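Local coordinates for tyrosinase (Aspergillus oryzae, PDB 6JU5), which probably oxidises L-tyrosine and L-dopa to L-dopaquinone with molecular oxygen at a dinuclear copper centre, at residues B[472-477]-B[580-585]. The protein carries 1 engineered substitution. Residues are numbered along the deposited sequence; the frame is centred on the assembly and turned at random.
Sequences YILSIR and VEVALH
Ser475 OG meets His585 NE2 at 2.8 Å, near the plane of the imidazole and at its edge, and a water joins the same hydroxyl at 2.7 Å from OG. Either partner of the serine–histidine bond could supply the proton. With chi1 at 55°, OG sits between the backbone N and the carbonyl carbon of Ser475, which turns it to the ring; a short side chain with a hydroxyl able to donate or accept suits a place between histidine and water, and the small methyl of Ala583 packs against it. The water also donates to Glu581 O, tying the serine to the opposite backbone. Farther along the same face, oppositely charged Arg477 and Glu581 form a side-on salt bridge of two hydrogen bonds: NE donates to OE2 at 2.9 Å and NH2 to OE1 at 2.8 Å. Both oxygens lie near the guanidinium plane but are approached from above the carboxylate, the two planes standing 51° apart. The bend at chi3 (68°) lets the long arginine fold across to the glutamate on the adjacent strand, and a second water links OE2 to Arg477 O. Beneath these pairs runs an antiparallel ladder from the mixed sheet of the C-terminal domain, where strand 470-478 lies between 538-544 and 580-588. Leu474–Leu584 and Ile476–Val582, its non-hydrogen-bonded pairs, put their side chains on the other face, which is apolar and buried: Leu474 CD2 packs on Leu584 CD1 at 4.0 Å. Val580, at the segment's end, lies alongside Ile476, its CG1 3.7 Å from Ile476 CG2. Ile490 and Ile492 of strand 489-494 pack against this apolar face, as does Pro563.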
loop_
_atom_site.group_PDB
_atom_site.type_symbol
_atom_site.label_atom_id
_atom_site.label_comp_id
_atom_site.label_asym_id
_atom_site.label_seq_id
_atom_site.Cartn_x
_atom_site.Cartn_y
_atom_site.Cartn_z
ATOM N N TYR B 472 6.864 29.419 -20.746
ATOM C CA TYR B 472 6.017 28.651 -21.642
ATOM C C TYR B 472 4.911 27.978 -20.817
ATOM O O TYR B 472 5.209 27.508 -19.718
ATOM C CB TYR B 472 6.810 27.553 -22.348
ATOM C CG TYR B 472 7.829 28.009 -23.367
ATOM C CD1 TYR B 472 9.099 28.390 -22.940
ATOM C CD2 TYR B 472 7.557 28.039 -24.728
ATOM C CE1 TYR B 472 10.071 28.804 -23.832
ATOM C CE2 TYR B 472 8.519 28.458 -25.640
ATOM C CZ TYR B 472 9.762 28.831 -25.173
ATOM O OH TYR B 472 10.721 29.252 -26.067
ATOM N N ILE B 473 3.716 27.959 -21.384
ATOM C CA ILE B 473 2.559 27.308 -20.800
ATOM C C ILE B 473 1.815 26.504 -21.860
ATOM O O ILE B 473 1.831 26.827 -23.062
ATOM C CB ILE B 473 1.597 28.324 -20.142
ATOM C CG1 ILE B 473 1.101 29.368 -21.130
ATOM C CG2 ILE B 473 2.221 28.948 -18.894
ATOM C CD1 ILE B 473 0.140 30.395 -20.568
ATOM N N LEU B 474 1.158 25.429 -21.388
ATOM C CA LEU B 474 0.241 24.680 -22.260
ATOM C C LEU B 474 -1.199 25.031 -21.892
ATOM O O LEU B 474 -1.566 25.037 -20.711
ATOM C CB LEU B 474 0.437 23.185 -22.089
ATOM C CG LEU B 474 1.743 22.628 -22.687
ATOM C CD1 LEU B 474 2.192 21.376 -21.939
ATOM C CD2 LEU B 474 1.566 22.322 -24.166
ATOM N N SER B 475 -2.015 25.301 -22.893
ATOM C CA SER B 475 -3.447 25.457 -22.694
ATOM C C SER B 475 -4.144 24.155 -23.085
ATOM O O SER B 475 -3.722 23.489 -24.050
ATOM C CB SER B 475 -3.980 26.619 -23.520
ATOM O OG SER B 475 -3.633 26.444 -24.899
ATOM N N ILE B 476 -5.167 23.792 -22.323
ATOM C CA ILE B 476 -5.931 22.580 -22.581
ATOM C C ILE B 476 -7.431 22.841 -22.475
ATOM O O ILE B 476 -7.863 23.323 -21.428
ATOM C CB ILE B 476 -5.563 21.475 -21.563
ATOM C CG1 ILE B 476 -4.066 21.168 -21.547
ATOM C CG2 ILE B 476 -6.393 20.231 -21.830
ATOM C CD1 ILE B 476 -3.276 21.969 -20.535
ATOM N N ARG B 477 -8.185 22.549 -23.521
ATOM C CA ARG B 477 -9.638 22.717 -23.492
ATOM C C ARG B 477 -10.300 21.417 -23.959
ATOM O O ARG B 477 -9.890 20.816 -24.959
ATOM C CB ARG B 477 -10.064 23.905 -24.363
ATOM C CG ARG B 477 -11.552 24.236 -24.242
ATOM C CD ARG B 477 -11.837 25.647 -24.732
ATOM N NE ARG B 477 -11.626 25.740 -26.171
ATOM C CZ ARG B 477 -11.511 26.897 -26.816
ATOM N NH1 ARG B 477 -11.576 28.046 -26.153
ATOM N NH2 ARG B 477 -11.332 26.861 -28.125
ATOM N N VAL B 580 -9.503 17.213 -27.762
ATOM C CA VAL B 580 -8.768 18.092 -26.861
ATOM C C VAL B 580 -8.050 19.148 -27.700
ATOM O O VAL B 580 -7.363 18.828 -28.669
ATOM C CB VAL B 580 -7.737 17.359 -25.972
ATOM C CG1 VAL B 580 -7.203 18.296 -24.899
ATOM C CG2 VAL B 580 -8.326 16.121 -25.327
ATOM N N GLU B 581 -8.220 20.409 -27.316
ATOM C CA GLU B 581 -7.510 21.512 -27.940
ATOM C C GLU B 581 -6.309 21.861 -27.052
ATOM O O GLU B 581 -6.522 22.363 -25.956
ATOM C CB GLU B 581 -8.442 22.707 -28.101
ATOM C CG GLU B 581 -9.751 22.418 -28.828
ATOM C CD GLU B 581 -10.753 23.564 -28.760
ATOM O OE1 GLU B 581 -10.570 24.532 -29.534
ATOM O OE2 GLU B 581 -11.724 23.507 -27.966
ATOM N N VAL B 582 -5.116 21.508 -27.508
ATOM C CA VAL B 582 -3.869 21.763 -26.795
ATOM C C VAL B 582 -3.021 22.753 -27.577
ATOM O O VAL B 582 -2.889 22.603 -28.800
ATOM C CB VAL B 582 -3.094 20.445 -26.572
ATOM C CG1 VAL B 582 -1.792 20.679 -25.818
ATOM C CG2 VAL B 582 -3.973 19.465 -25.800
ATOM N N ALA B 583 -2.478 23.753 -26.889
ATOM C CA ALA B 583 -1.511 24.621 -27.543
ATOM C C ALA B 583 -0.398 25.025 -26.581
ATOM O O ALA B 583 -0.541 25.016 -25.358
ATOM C CB ALA B 583 -2.190 25.850 -28.134
ATOM N N LEU B 584 0.741 25.359 -27.169
ATOM C CA LEU B 584 1.882 25.851 -26.396
ATOM C C LEU B 584 2.068 27.344 -26.630
ATOM O O LEU B 584 1.995 27.784 -27.785
ATOM C CB LEU B 584 3.130 25.084 -26.846
ATOM C CG LEU B 584 4.437 25.472 -26.142
ATOM C CD1 LEU B 584 4.428 25.042 -24.683
ATOM C CD2 LEU B 584 5.597 24.836 -26.898
ATOM N N HIS B 585 2.260 28.116 -25.564
ATOM C CA HIS B 585 2.347 29.569 -25.622
ATOM C C HIS B 585 3.618 30.057 -24.933
ATOM O O HIS B 585 4.045 29.471 -23.924
ATOM C CB HIS B 585 1.158 30.246 -24.936
ATOM C CG HIS B 585 -0.148 29.690 -25.378
ATOM N ND1 HIS B 585 -0.963 30.289 -26.307
ATOM C CD2 HIS B 585 -0.756 28.539 -25.013
ATOM C CE1 HIS B 585 -2.032 29.535 -26.494
ATOM N NE2 HIS B 585 -1.932 28.469 -25.714
HETATM O O HOH W 1 -5.800 25.154 -25.994
HETATM O O HOH W 2 -11.916 21.021 -26.971
#